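Foldase protein PrsA 2 (Bacillus anthracis, PDB 6VJ4) catalyses cis-trans isomerisation of peptidyl-prolyl bonds and aids the extracellular folding of secreted proteins, among them the protective antigen. Local coordinates at residues D47-E52 with N81-K86; A92-V97 with N214-R219; A112-V117 with S144-S149; S118-A123 with N188-I193. One frame throughout, in Å; residues are numbered along the deposited sequence.

Contact 1: residues D47-E52 with N81-K86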
loop_
_atom_site.group_PDB
_atom_site.type_symbol
_atom_site.label_atom_id
_atom_site.label_comp_id
_atom_site.label_asym_id
_atom_site.label_seq_id
_atom_site.Cartn_x
_atom_site.Cartn_y
_atom_site.Cartn_z
ATOM N N ASP A 47 5.555 -0.064 -26.829
ATOM C CA ASP A 47 6.251 -0.645 -28.008
ATOM C C ASP A 47 7.255 -1.695 -27.516
ATOM O O ASP A 47 7.273 -2.803 -28.088
ATOM C CB ASP A 47 6.951 0.425 -28.851
ATOM C CG ASP A 47 6.021 1.390 -29.575
ATOM O OD1 ASP A 47 4.795 1.163 -29.553
ATOM O OD2 ASP A 47 6.534 2.363 -30.162
ATOM N N ASP A 48 8.043 -1.357 -26.487
ATOM C CA ASP A 48 9.053 -2.296 -25.924
ATOM C C ASP A 48 8.339 -3.515 -25.323
ATOM O O ASP A 48 8.860 -4.631 -25.482
ATOM C CB ASP A 48 9.928 -1.625 -24.858
ATOM C CG ASP A 48 10.756 -0.450 -25.357
ATOM O OD1 ASP A 48 10.607 -0.084 -26.541
ATOM O OD2 ASP A 48 11.539 0.095 -24.551
ATOM N N VAL A 49 7.207 -3.295 -24.647
ATOM C CA VAL A 49 6.426 -4.396 -24.003
ATOM C C VAL A 49 5.886 -5.324 -25.097
ATOM O O VAL A 49 6.082 -6.554 -24.980
ATOM C CB VAL A 49 5.280 -3.853 -23.124
ATOM C CG1 VAL A 49 4.339 -4.961 -22.672
ATOM C CG2 VAL A 49 5.797 -3.071 -21.922
ATOM N N ASP A 50 5.230 -4.748 -26.111
ATOM C CA ASP A 50 4.625 -5.531 -27.223
ATOM C C ASP A 50 5.722 -6.317 -27.951
ATOM O O ASP A 50 5.459 -7.476 -28.315
ATOM C CB ASP A 50 3.832 -4.623 -28.168
ATOM C CG ASP A 50 2.609 -3.979 -27.527
ATOM O OD1 ASP A 50 2.168 -4.472 -26.466
ATOM O OD2 ASP A 50 2.110 -2.981 -28.089
ATOM N N LYS A 51 6.908 -5.725 -28.132
ATOM C CA LYS A 51 8.008 -6.448 -28.827
ATOM C C LYS A 51 8.397 -7.687 -28.013
ATOM O O LYS A 51 8.646 -8.742 -28.628
ATOM C CB LYS A 51 9.218 -5.536 -29.060
ATOM C CG LYS A 51 10.464 -6.252 -29.569
ATOM C CD LYS A 51 11.510 -5.341 -30.183
ATOM C CE LYS A 51 11.079 -4.752 -31.510
ATOM N NZ LYS A 51 12.138 -3.906 -32.110
ATOM N N GLU A 52 8.441 -7.561 -26.683
ATOM C CA GLU A 52 8.818 -8.712 -25.818
ATOM C C GLU A 52 7.691 -9.752 -25.875
ATOM O O GLU A 52 8.002 -10.957 -25.839
ATOM C CB GLU A 52 9.094 -8.238 -24.388
ATOM C CG GLU A 52 9.745 -9.290 -23.501
ATOM C CD GLU A 52 11.165 -9.677 -23.886
ATOM O OE1 GLU A 52 11.767 -8.972 -24.722
ATOM O OE2 GLU A 52 11.665 -10.688 -23.351
ATOM N N ASN A 81 0.937 -7.700 -18.803
ATOM C CA ASN A 81 1.179 -6.985 -17.521
ATOM C C ASN A 81 2.388 -7.592 -16.803
ATOM O O ASN A 81 3.090 -6.825 -16.121
ATOM C CB ASN A 81 -0.046 -6.980 -16.601
ATOM C CG ASN A 81 -1.084 -5.956 -17.005
ATOM O OD1 ASN A 81 -0.817 -5.084 -17.829
ATOM N ND2 ASN A 81 -2.264 -6.037 -16.412
ATOM N N GLN A 82 2.626 -8.901 -16.958
ATOM C CA GLN A 82 3.787 -9.547 -16.280
ATOM C C GLN A 82 5.075 -9.147 -17.014
ATOM O O GLN A 82 6.116 -8.994 -16.342
ATOM C CB GLN A 82 3.650 -11.073 -16.220
ATOM C CG GLN A 82 2.372 -11.585 -15.556
ATOM C CD GLN A 82 2.129 -11.082 -14.153
ATOM O OE1 GLN A 82 2.495 -9.968 -13.788
ATOM N NE2 GLN A 82 1.457 -11.898 -13.356
ATOM N N ILE A 83 5.000 -9.007 -18.343
ATOM C CA ILE A 83 6.171 -8.574 -19.162
ATOM C C ILE A 83 6.462 -7.099 -18.851
ATOM O O ILE A 83 7.648 -6.757 -18.660
ATOM C CB ILE A 83 5.927 -8.826 -20.663
ATOM C CG1 ILE A 83 6.018 -10.320 -20.987
ATOM C CG2 ILE A 83 6.887 -8.010 -21.519
ATOM C CD1 ILE A 83 6.096 -10.641 -22.464
ATOM N N LYS A 84 5.418 -6.269 -18.786
ATOM C CA LYS A 84 5.590 -4.836 -18.436
ATOM C C LYS A 84 6.326 -4.759 -17.092
ATOM O O LYS A 84 7.275 -3.955 -16.983
ATOM C CB LYS A 84 4.222 -4.144 -18.418
ATOM C CG LYS A 84 4.218 -2.664 -18.051
ATOM C CD LYS A 84 2.826 -2.049 -18.123
ATOM C CE LYS A 84 2.746 -0.644 -17.565
ATOM N NZ LYS A 84 3.621 0.302 -18.301
ATOM N N PHE A 85 5.946 -5.606 -16.130
ATOM C CA PHE A 85 6.597 -5.611 -14.793
ATOM C C PHE A 85 8.066 -6.042 -14.917
ATOM O O PHE A 85 8.946 -5.349 -14.351
ATOM C CB PHE A 85 5.844 -6.522 -13.821
ATOM C CG PHE A 85 6.508 -6.657 -12.475
ATOM C CD1 PHE A 85 6.442 -5.628 -11.546
ATOM C CD2 PHE A 85 7.215 -7.802 -12.141
ATOM C CE1 PHE A 85 7.059 -5.748 -10.310
ATOM C CE2 PHE A 85 7.829 -7.922 -10.903
ATOM C CZ PHE A 85 7.751 -6.896 -9.991
ATOM N N LYS A 86 8.323 -7.142 -15.631
ATOM C CA LYS A 86 9.711 -7.662 -15.784
ATOM C C LYS A 86 10.617 -6.570 -16.371
ATOM O O LYS A 86 11.712 -6.339 -15.810
ATOM C CB LYS A 86 9.752 -8.893 -16.693
ATOM C CG LYS A 86 11.121 -9.557 -16.781
ATOM C CD LYS A 86 11.293 -10.506 -17.950
ATOM C CE LYS A 86 11.284 -9.797 -19.290
ATOM N NZ LYS A 86 11.645 -10.712 -20.398
#
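Glu52 and Ile83 make the tightest part of this helix-helix contact: the CG2 methyl of Ile83 lies 3.6 Å from Glu52 CB and almost as near its CG, under the aliphatic root of the acid. With its CG2 anti to the backbone N, Ile83 aims this branch at the helix of 47-52, while its CD1 reaches the backbone carbonyl end of Glu52. One turn earlier, Val49 continues the apolar seam with both branches: CG1 is 4.1 Å from Ile83 CG2, and CG2 lies 3.9 Å from Lys84 CA, against the start of that lysine's side chain. The short-segment axes come within 9.3 Å of each other at 116°, and Val49 and Lys84 have the nearest CA atoms across the crossing.

Polar groups form the looser border. Beyond CB the Lys84 chain leads away from 47-52 and lies against Thr39 of helix 28-41. Exposed Lys86 instead turns in to form a salt bridge, its NZ 3.0 Å from Glu52 OE2. The ammonium meets the oxygen from above, 47° out of the carboxylate plane. With a bend at chi2 of Glu52 (67°) and another at chi3 of Lys86, the side chains cross at about a right angle, their charged ends meeting. Lys55 adds a weak, long ion pair to Glu52 OE1. This small valine-isoleucine centre edged by a salt bridge joins helices 46-60 and 76-95 in the all-helical part of the foldase, the portion that in PrsA proteins accompanies the parvulin domain.

Contact 2: residues A92-V97 with N214-R219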
loop_
_atom_site.group_PDB
_atom_site.type_symbol
_atom_site.label_atom_id
_atom_site.label_comp_id
_atom_site.label_asym_id
_atom_site.label_seq_id
_atom_site.Cartn_x
_atom_site.Cartn_y
_atom_site.Cartn_z
ATOM N N ALA A 92 14.807 -0.877 -13.329
ATOM C CA ALA A 92 15.042 -0.462 -11.924
ATOM C C ALA A 92 16.360 -1.066 -11.411
ATOM O O ALA A 92 17.119 -0.357 -10.716
ATOM C CB ALA A 92 13.888 -0.898 -11.063
ATOM N N ILE A 93 16.599 -2.337 -11.719
ATOM C CA ILE A 93 17.847 -3.021 -11.265
ATOM C C ILE A 93 19.038 -2.373 -11.979
ATOM O O ILE A 93 20.072 -2.159 -11.321
ATOM C CB ILE A 93 17.756 -4.543 -11.499
ATOM C CG1 ILE A 93 16.612 -5.156 -10.685
ATOM C CG2 ILE A 93 19.082 -5.224 -11.189
ATOM C CD1 ILE A 93 16.312 -6.593 -11.020
ATOM N N LYS A 94 18.881 -2.047 -13.263
ATOM C CA LYS A 94 19.984 -1.400 -14.020
ATOM C C LYS A 94 20.269 -0.020 -13.413
ATOM O O LYS A 94 21.451 0.341 -13.318
ATOM C CB LYS A 94 19.643 -1.322 -15.512
ATOM C CG LYS A 94 20.738 -0.733 -16.388
ATOM C CD LYS A 94 20.546 -0.963 -17.873
ATOM C CE LYS A 94 21.753 -0.515 -18.676
ATOM N NZ LYS A 94 21.602 -0.790 -20.125
ATOM N N GLN A 95 19.231 0.711 -12.990
ATOM C CA GLN A 95 19.439 2.059 -12.397
ATOM C C GLN A 95 19.919 1.943 -10.945
ATOM O O GLN A 95 20.492 2.923 -10.459
ATOM C CB GLN A 95 18.170 2.903 -12.518
ATOM C CG GLN A 95 17.865 3.275 -13.962
ATOM C CD GLN A 95 16.610 4.097 -14.133
ATOM O OE1 GLN A 95 16.134 4.294 -15.246
ATOM N NE2 GLN A 95 16.074 4.598 -13.034
ATOM N N SER A 96 19.744 0.786 -10.300
ATOM C CA SER A 96 20.199 0.621 -8.890
ATOM C C SER A 96 21.733 0.662 -8.816
ATOM O O SER A 96 22.273 0.855 -7.710
ATOM C CB SER A 96 19.701 -0.671 -8.298
ATOM O OG SER A 96 20.458 -1.774 -8.780
ATOM N N VAL A 97 22.408 0.461 -9.943
ATOM C CA VAL A 97 23.904 0.425 -9.932
ATOM C C VAL A 97 24.418 1.859 -10.052
ATOM O O VAL A 97 24.270 2.470 -11.136
ATOM C CB VAL A 97 24.472 -0.495 -11.026
ATOM C CG1 VAL A 97 25.995 -0.531 -10.995
ATOM C CG2 VAL A 97 23.915 -1.909 -10.918
ATOM N N ASN A 214 28.698 -6.436 -14.959
ATOM C CA ASN A 214 28.714 -7.587 -14.013
ATOM C C ASN A 214 27.743 -7.332 -12.862
ATOM O O ASN A 214 27.012 -8.256 -12.509
ATOM C CB ASN A 214 30.104 -7.855 -13.423
ATOM C CG ASN A 214 31.023 -8.626 -14.343
ATOM O OD1 ASN A 214 30.576 -9.198 -15.335
ATOM N ND2 ASN A 214 32.301 -8.678 -13.996
ATOM N N LEU A 215 27.734 -6.117 -12.303
ATOM C CA LEU A 215 26.813 -5.841 -11.167
ATOM C C LEU A 215 25.369 -5.867 -11.674
ATOM O O LEU A 215 24.506 -6.365 -10.928
ATOM C CB LEU A 215 27.142 -4.488 -10.531
ATOM C CG LEU A 215 28.389 -4.448 -9.656
ATOM C CD1 LEU A 215 28.688 -3.027 -9.228
ATOM C CD2 LEU A 215 28.228 -5.348 -8.438
ATOM N N GLU A 216 25.131 -5.332 -12.878
ATOM C CA GLU A 216 23.762 -5.327 -13.467
ATOM C C GLU A 216 23.279 -6.778 -13.572
ATOM O O GLU A 216 22.201 -7.090 -13.031
ATOM C CB GLU A 216 23.747 -4.662 -14.848
ATOM C CG GLU A 216 23.896 -3.148 -14.826
ATOM C CD GLU A 216 24.100 -2.497 -16.191
ATOM O OE1 GLU A 216 24.263 -3.235 -17.181
ATOM O OE2 GLU A 216 24.111 -1.248 -16.263
ATOM N N GLU A 217 24.087 -7.634 -14.205
ATOM C CA GLU A 217 23.744 -9.071 -14.420
ATOM C C GLU A 217 23.545 -9.796 -13.076
ATOM O O GLU A 217 22.499 -10.452 -12.911
ATOM C CB GLU A 217 24.814 -9.723 -15.298
ATOM C CG GLU A 217 24.848 -9.147 -16.710
ATOM C CD GLU A 217 26.021 -9.563 -17.582
ATOM O OE1 GLU A 217 26.945 -10.238 -17.066
ATOM O OE2 GLU A 217 26.019 -9.196 -18.781
ATOM N N GLU A 218 24.495 -9.669 -12.144
ATOM C CA GLU A 218 24.401 -10.368 -10.829
ATOM C C GLU A 218 23.132 -9.935 -10.080
ATOM O O GLU A 218 22.451 -10.817 -9.524
ATOM C CB GLU A 218 25.653 -10.105 -9.989
ATOM C CG GLU A 218 26.902 -10.780 -10.537
ATOM C CD GLU A 218 28.211 -10.327 -9.907
ATOM O OE1 GLU A 218 28.214 -9.280 -9.225
ATOM O OE2 GLU A 218 29.226 -11.018 -10.106
ATOM N N ARG A 219 22.815 -8.637 -10.076
ATOM C CA ARG A 219 21.607 -8.150 -9.362
ATOM C C ARG A 219 20.331 -8.610 -10.081
ATOM O O ARG A 219 19.319 -8.828 -9.386
ATOM C CB ARG A 219 21.648 -6.626 -9.228
ATOM C CG ARG A 219 22.703 -6.135 -8.249
ATOM C CD ARG A 219 22.707 -4.631 -8.115
ATOM N NE ARG A 219 23.655 -4.207 -7.101
ATOM C CZ ARG A 219 23.799 -2.960 -6.681
ATOM N NH1 ARG A 219 23.044 -1.999 -7.185
ATOM N NH2 ARG A 219 24.701 -2.681 -5.755
HETATM O O HOH W 1 23.771 0.593 -14.579
#
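Ile93 lays its CG2 methyl against the base of Arg219, 3.5 Å from CB, and the two side chains run alongside each other, pointing opposite ways. From there Arg219 extends along the end of helix 76-95 to Ser96. Its NH1 donates to Ser96 OG at 3.0 Å, with the hydroxyl only 11° out of the guanidinium plane, and makes a weak, bent bond to Ser96 O at the same group's edge. The hydroxyl is itself held, donating to Ile93 O at 2.6 Å; with chi1 at 76°, OG can reach back to the preceding turn while still facing the arginine. Ser96 OG thus links the C-terminal part of helix 76-95 to helix 204-220.

Val97 packs beside this bond. Its CG1 meets Leu215 CD1 at 4.1 Å, and CG2 lies near both Arg219 NH1 and the CG of Glu216. On the outer side, the methylenes of Lys94 run across the Glu216 carboxylate, CG 3.4 Å from OE2, whereas NZ stays 4.6 Å from that oxygen. A water donating to both Lys94 O and Glu216 OE2 completes the border.

Arg212 binds Val97 O just beyond, and Asp101 offers Arg219 a weak, long ion pair. Helix 223-236 covers the contact through Phe225, touching Ser96 and Arg219, and Leu229 on Ile93, so the end of helix 76-95 packs against both helix 204-220 and helix 223-236.

Contact 3: residues A112-V117 with S144-S149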
loop_
_atom_site.group_PDB
_atom_site.type_symbol
_atom_site.label_atom_id
_atom_site.label_comp_id
_atom_site.label_asym_id
_atom_site.label_seq_id
_atom_site.Cartn_x
_atom_site.Cartn_y
_atom_site.Cartn_z
ATOM N N ALA A 112 41.487 -17.690 -3.750
ATOM C CA ALA A 112 41.593 -18.059 -2.332
ATOM C C ALA A 112 41.112 -19.486 -2.136
ATOM O O ALA A 112 40.348 -20.020 -2.974
ATOM C CB ALA A 112 40.749 -17.142 -1.475
ATOM N N SER A 113 41.543 -20.044 -1.029
ATOM C CA SER A 113 40.981 -21.335 -0.564
ATOM C C SER A 113 40.259 -21.068 0.746
ATOM O O SER A 113 40.596 -20.092 1.442
ATOM C CB SER A 113 42.025 -22.405 -0.371
ATOM O OG SER A 113 42.694 -22.661 -1.596
ATOM N N HIS A 114 39.320 -21.934 1.121
ATOM C CA HIS A 114 38.703 -21.736 2.447
ATOM C C HIS A 114 38.239 -23.081 2.998
ATOM O O HIS A 114 38.113 -24.079 2.214
ATOM C CB HIS A 114 37.530 -20.746 2.439
ATOM C CG HIS A 114 36.241 -21.252 1.890
ATOM N ND1 HIS A 114 35.019 -20.919 2.470
ATOM C CD2 HIS A 114 35.946 -22.043 0.828
ATOM C CE1 HIS A 114 34.036 -21.484 1.773
ATOM N NE2 HIS A 114 34.574 -22.204 0.774
ATOM N N ILE A 115 38.075 -23.077 4.307
ATOM C CA ILE A 115 37.436 -24.189 5.052
ATOM C C ILE A 115 36.225 -23.581 5.749
ATOM O O ILE A 115 36.423 -22.592 6.481
ATOM C CB ILE A 115 38.430 -24.799 6.039
ATOM C CG1 ILE A 115 39.649 -25.328 5.280
ATOM C CG2 ILE A 115 37.749 -25.846 6.911
ATOM C CD1 ILE A 115 40.773 -25.736 6.146
ATOM N N LEU A 116 35.045 -24.136 5.487
ATOM C CA LEU A 116 33.788 -23.659 6.104
ATOM C C LEU A 116 33.319 -24.640 7.180
ATOM O O LEU A 116 33.189 -25.841 6.883
ATOM C CB LEU A 116 32.727 -23.509 5.018
ATOM C CG LEU A 116 31.334 -23.152 5.521
ATOM C CD1 LEU A 116 31.349 -21.820 6.253
ATOM C CD2 LEU A 116 30.361 -23.103 4.346
ATOM N N VAL A 117 33.109 -24.137 8.389
ATOM C CA VAL A 117 32.592 -24.977 9.510
ATOM C C VAL A 117 31.454 -24.222 10.204
ATOM O O VAL A 117 31.349 -23.018 10.066
ATOM C CB VAL A 117 33.679 -25.435 10.501
ATOM C CG1 VAL A 117 34.691 -26.367 9.844
ATOM C CG2 VAL A 117 34.371 -24.283 11.208
ATOM N N SER A 144 35.796 -29.342 5.555
ATOM C CA SER A 144 34.987 -28.225 5.007
ATOM C C SER A 144 33.556 -28.660 4.702
ATOM O O SER A 144 33.363 -29.769 4.157
ATOM C CB SER A 144 35.602 -27.602 3.797
ATOM O OG SER A 144 34.851 -26.458 3.435
ATOM N N GLN A 145 32.597 -27.793 5.045
ATOM C CA GLN A 145 31.166 -28.008 4.745
ATOM C C GLN A 145 30.823 -27.448 3.363
ATOM O O GLN A 145 29.687 -27.665 2.926
ATOM C CB GLN A 145 30.319 -27.338 5.820
ATOM C CG GLN A 145 30.525 -27.979 7.173
ATOM C CD GLN A 145 29.774 -27.241 8.250
ATOM O OE1 GLN A 145 29.099 -26.245 7.990
ATOM N NE2 GLN A 145 29.947 -27.699 9.473
ATOM N N ASP A 146 31.767 -26.769 2.706
ATOM C CA ASP A 146 31.480 -26.168 1.375
ATOM C C ASP A 146 31.702 -27.244 0.314
ATOM O O ASP A 146 32.860 -27.460 -0.091
ATOM C CB ASP A 146 32.328 -24.938 1.076
ATOM C CG ASP A 146 32.036 -24.386 -0.312
ATOM O OD1 ASP A 146 30.995 -24.800 -0.894
ATOM O OD2 ASP A 146 32.875 -23.646 -0.846
ATOM N N LEU A 147 30.620 -27.910 -0.102
ATOM C CA LEU A 147 30.771 -29.030 -1.068
ATOM C C LEU A 147 31.334 -28.527 -2.400
ATOM O O LEU A 147 31.960 -29.329 -3.088
ATOM C CB LEU A 147 29.422 -29.703 -1.273
ATOM C CG LEU A 147 28.817 -30.330 -0.021
ATOM C CD1 LEU A 147 27.513 -31.028 -0.365
ATOM C CD2 LEU A 147 29.804 -31.310 0.614
ATOM N N LEU A 148 31.097 -27.266 -2.767
ATOM C CA LEU A 148 31.606 -26.784 -4.083
ATOM C C LEU A 148 33.140 -26.743 -4.130
ATOM O O LEU A 148 33.667 -26.774 -5.252
ATOM C CB LEU A 148 31.046 -25.386 -4.344
ATOM C CG LEU A 148 29.537 -25.296 -4.506
ATOM C CD1 LEU A 148 29.101 -23.838 -4.665
ATOM C CD2 LEU A 148 29.096 -26.116 -5.698
ATOM N N SER A 149 33.827 -26.619 -2.987
ATOM C CA SER A 149 35.304 -26.454 -2.997
ATOM C C SER A 149 36.033 -27.501 -2.163
ATOM O O SER A 149 37.248 -27.619 -2.364
ATOM C CB SER A 149 35.729 -25.083 -2.500
ATOM O OG SER A 149 35.244 -24.863 -1.176
HETATM O O HOH W 2 36.185 -25.765 1.222
#
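The end of strand 110-117 meets the turn after helix 136-143 through Leu116, whose O accepts from Gln145 N at 2.7 Å and whose N donates to Ser144 OG at 3.1 Å in an almost straight bond (177°). Ser144 OG also accepts from Asp146 N, an ST turn, and binds a water shared with His114 O and Ser149 OG. Leu116 CB rests near Asp146 at the turn.

Nearer the middle of the strand, His114 points the edge of its imidazole at Asp146. NE2 donates to OD2 at 2.8 Å; the acceptor is 2° from the ring plane and is met on its anti side, with ring and carboxylate planes 65° apart. Ser149 OG grips the same OD2 at 2.7 Å from the opposite face of the carboxylate. The other oxygen, OD1, takes Leu148 N, making Asp146 the N-cap of the short helix that follows. Three donors thus hold the Asp146 carboxylate.

The nearly straight NE2 bond to a doubly gripped carboxylate oxygen would restrict rotation of the His114 ring, whose ND1 is hydrogen-bonded to His191, a pair consistent with the dual-histidine motif of parvulin-type isomerases.

Contact 4: residues S118-A123 with N188-I193; sequences SDENEA and NGYHII
Helix-on-sheet packing joins the first turn of helix 120-131 to strand 189-198 in the PpiC, or parvulin-type, domain, with Tyr190 spread beneath Glu120 and beside the turn that leads into the helix. The contact has no hydrogen bond across it and rests on a ring face and a few methyls.

Glu120 supplies the cover. Its CB sits over one face of the Tyr190 ring, 3.7 Å from the centroid and 19° off the ring normal, a CH-pi contact displaced toward the rim on the CZ side. The glutamate chain leaves anti to its own N (chi1 -178°) and stays extended, which carries CG on over CE1 and lays the carboxylate only 21° from the ring plane, with OE1 3.6 Å from the tyrosine OH. At the edge of the same ring, Ser118 O lies in plane, 3.6 Å from CD2.

Deeper in, the helix shows its small residue to the strand. Ala123 CB lies 3.9 Å from Tyr190 CB, and CD1 of Ile192 reaches the carbonyl oxygen of Ala123 at 3.7 Å. Pro183 touches both Ala123 and Ile192 and closes this apolar corner, while Val117 of the neighbouring strand packs on Ala123. Gly189, at the start of the strand, and Ser118 have the nearest CA atoms across the contact.

Asp119 begins the helix beside the ring: as the N-cap, it accepts at OD2 from Glu122 N at 2.9 Å, met on the anti side of the carboxylate.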
loop_
_atom_site.group_PDB
_atom_site.type_symbol
_atom_site.label_atom_id
_atom_site.label_comp_id
_atom_site.label_asym_id
_atom_site.label_seq_id
_atom_site.Cartn_x
_atom_site.Cartn_y
_atom_site.Cartn_z
ATOM N N SER A 118 30.562 -24.932 10.888
ATOM C CA SER A 118 29.421 -24.195 11.493
ATOM C C SER A 118 29.757 -23.769 12.924
ATOM O O SER A 118 29.169 -22.788 13.403
ATOM C CB SER A 118 28.174 -25.041 11.449
ATOM O OG SER A 118 28.448 -26.317 11.990
ATOM N N ASP A 119 30.676 -24.486 13.561
ATOM C CA ASP A 119 31.011 -24.273 14.992
ATOM C C ASP A 119 32.247 -23.376 15.065
ATOM O O ASP A 119 33.255 -23.774 14.465
ATOM C CB ASP A 119 31.259 -25.627 15.657
ATOM C CG ASP A 119 31.460 -25.556 17.159
ATOM O OD1 ASP A 119 30.451 -25.413 17.872
ATOM O OD2 ASP A 119 32.633 -25.616 17.596
ATOM N N GLU A 120 32.154 -22.239 15.776
ATOM C CA GLU A 120 33.271 -21.260 15.907
ATOM C C GLU A 120 34.465 -21.908 16.627
ATOM O O GLU A 120 35.619 -21.588 16.254
ATOM C CB GLU A 120 32.829 -20.003 16.658
ATOM C CG GLU A 120 33.918 -18.951 16.777
ATOM C CD GLU A 120 33.577 -17.718 17.598
ATOM O OE1 GLU A 120 32.421 -17.603 18.046
ATOM O OE2 GLU A 120 34.474 -16.874 17.798
ATOM N N ASN A 121 34.221 -22.739 17.645
ATOM C CA ASN A 121 35.378 -23.391 18.317
ATOM C C ASN A 121 36.062 -24.327 17.319
ATOM O O ASN A 121 37.294 -24.416 17.342
ATOM C CB ASN A 121 35.009 -24.193 19.573
ATOM C CG ASN A 121 36.247 -24.645 20.326
ATOM O OD1 ASN A 121 37.086 -23.819 20.692
ATOM N ND2 ASN A 121 36.383 -25.943 20.553
ATOM N N GLU A 122 35.280 -25.006 16.478
ATOM C CA GLU A 122 35.880 -25.914 15.465
ATOM C C GLU A 122 36.759 -25.094 14.511
ATOM O O GLU A 122 37.828 -25.599 14.119
ATOM C CB GLU A 122 34.800 -26.677 14.697
ATOM C CG GLU A 122 35.379 -27.656 13.692
ATOM C CD GLU A 122 34.395 -28.628 13.057
ATOM O OE1 GLU A 122 33.277 -28.790 13.600
ATOM O OE2 GLU A 122 34.757 -29.223 12.022
ATOM N N ALA A 123 36.330 -23.882 14.168
ATOM C CA ALA A 123 37.125 -23.004 13.265
ATOM C C ALA A 123 38.411 -22.580 13.974
ATOM O O ALA A 123 39.462 -22.580 13.337
ATOM C CB ALA A 123 36.332 -21.806 12.829
ATOM N N ASN A 188 26.903 -18.194 6.053
ATOM C CA ASN A 188 27.145 -19.630 5.732
ATOM C C ASN A 188 27.805 -20.357 6.920
ATOM O O ASN A 188 27.759 -21.601 6.965
ATOM C CB ASN A 188 28.005 -19.733 4.468
ATOM C CG ASN A 188 27.412 -18.971 3.298
ATOM O OD1 ASN A 188 28.122 -18.273 2.577
ATOM N ND2 ASN A 188 26.105 -19.056 3.139
ATOM N N GLY A 189 28.384 -19.618 7.867
ATOM C CA GLY A 189 29.047 -20.245 9.030
ATOM C C GLY A 189 30.360 -19.539 9.326
ATOM O O GLY A 189 30.384 -18.312 9.233
ATOM N N TYR A 190 31.418 -20.289 9.654
ATOM C CA TYR A 190 32.726 -19.656 9.926
ATOM C C TYR A 190 33.725 -20.147 8.895
ATOM O O TYR A 190 33.832 -21.383 8.682
ATOM C CB TYR A 190 33.249 -19.985 11.329
ATOM C CG TYR A 190 32.436 -19.346 12.411
ATOM C CD1 TYR A 190 32.716 -18.064 12.850
ATOM C CD2 TYR A 190 31.360 -20.019 12.970
ATOM C CE1 TYR A 190 31.946 -17.462 13.838
ATOM C CE2 TYR A 190 30.583 -19.432 13.953
ATOM C CZ TYR A 190 30.871 -18.146 14.377
ATOM O OH TYR A 190 30.102 -17.570 15.348
ATOM N N HIS A 191 34.498 -19.208 8.337
ATOM C CA HIS A 191 35.474 -19.549 7.291
ATOM C C HIS A 191 36.892 -19.343 7.789
ATOM O O HIS A 191 37.132 -18.381 8.539
ATOM C CB HIS A 191 35.361 -18.635 6.053
ATOM C CG HIS A 191 34.014 -18.548 5.442
ATOM N ND1 HIS A 191 33.683 -19.247 4.294
ATOM C CD2 HIS A 191 32.914 -17.850 5.797
ATOM C CE1 HIS A 191 32.439 -18.989 3.974
ATOM N NE2 HIS A 191 31.934 -18.138 4.881
ATOM N N ILE A 192 37.754 -20.280 7.434
ATOM C CA ILE A 192 39.205 -20.039 7.543
ATOM C C ILE A 192 39.627 -19.818 6.092
ATOM O O ILE A 192 39.387 -20.712 5.248
ATOM C CB ILE A 192 39.955 -21.176 8.227
ATOM C CG1 ILE A 192 39.477 -21.349 9.671
ATOM C CG2 ILE A 192 41.440 -20.914 8.166
ATOM C CD1 ILE A 192 39.713 -20.145 10.553
ATOM N N ILE A 193 40.212 -18.651 5.812
ATOM C CA ILE A 193 40.510 -18.253 4.411
ATOM C C ILE A 193 42.020 -18.153 4.201
ATOM O O ILE A 193 42.738 -17.652 5.121
ATOM C CB ILE A 193 39.842 -16.895 4.100
ATOM C CG1 ILE A 193 38.359 -16.863 4.462
ATOM C CG2 ILE A 193 40.096 -16.493 2.645
ATOM C CD1 ILE A 193 37.723 -15.471 4.372
#

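How the contacts relate
Contacts 1 and 2 both use helix 76-95 and follow each other along the chain, their centres about 19 Å apart. Contacts 3 and 4 belong to the PpiC domain, on the far side of the chain's centre from contact 1 and about 42 and 46 Å from it between centres. They lie nested within the loop that contact 2 closes, so the isomerase domain is inserted between two parts of the helical portion. Contacts 3 and 4 alternate along the sequence, sit about 10 Å apart between centres and touch through neighbouring strands 110-117 and 189-198. Their segments therefore form one unit around the paired histidines, about 28 to 31 Å between centres from contact 2.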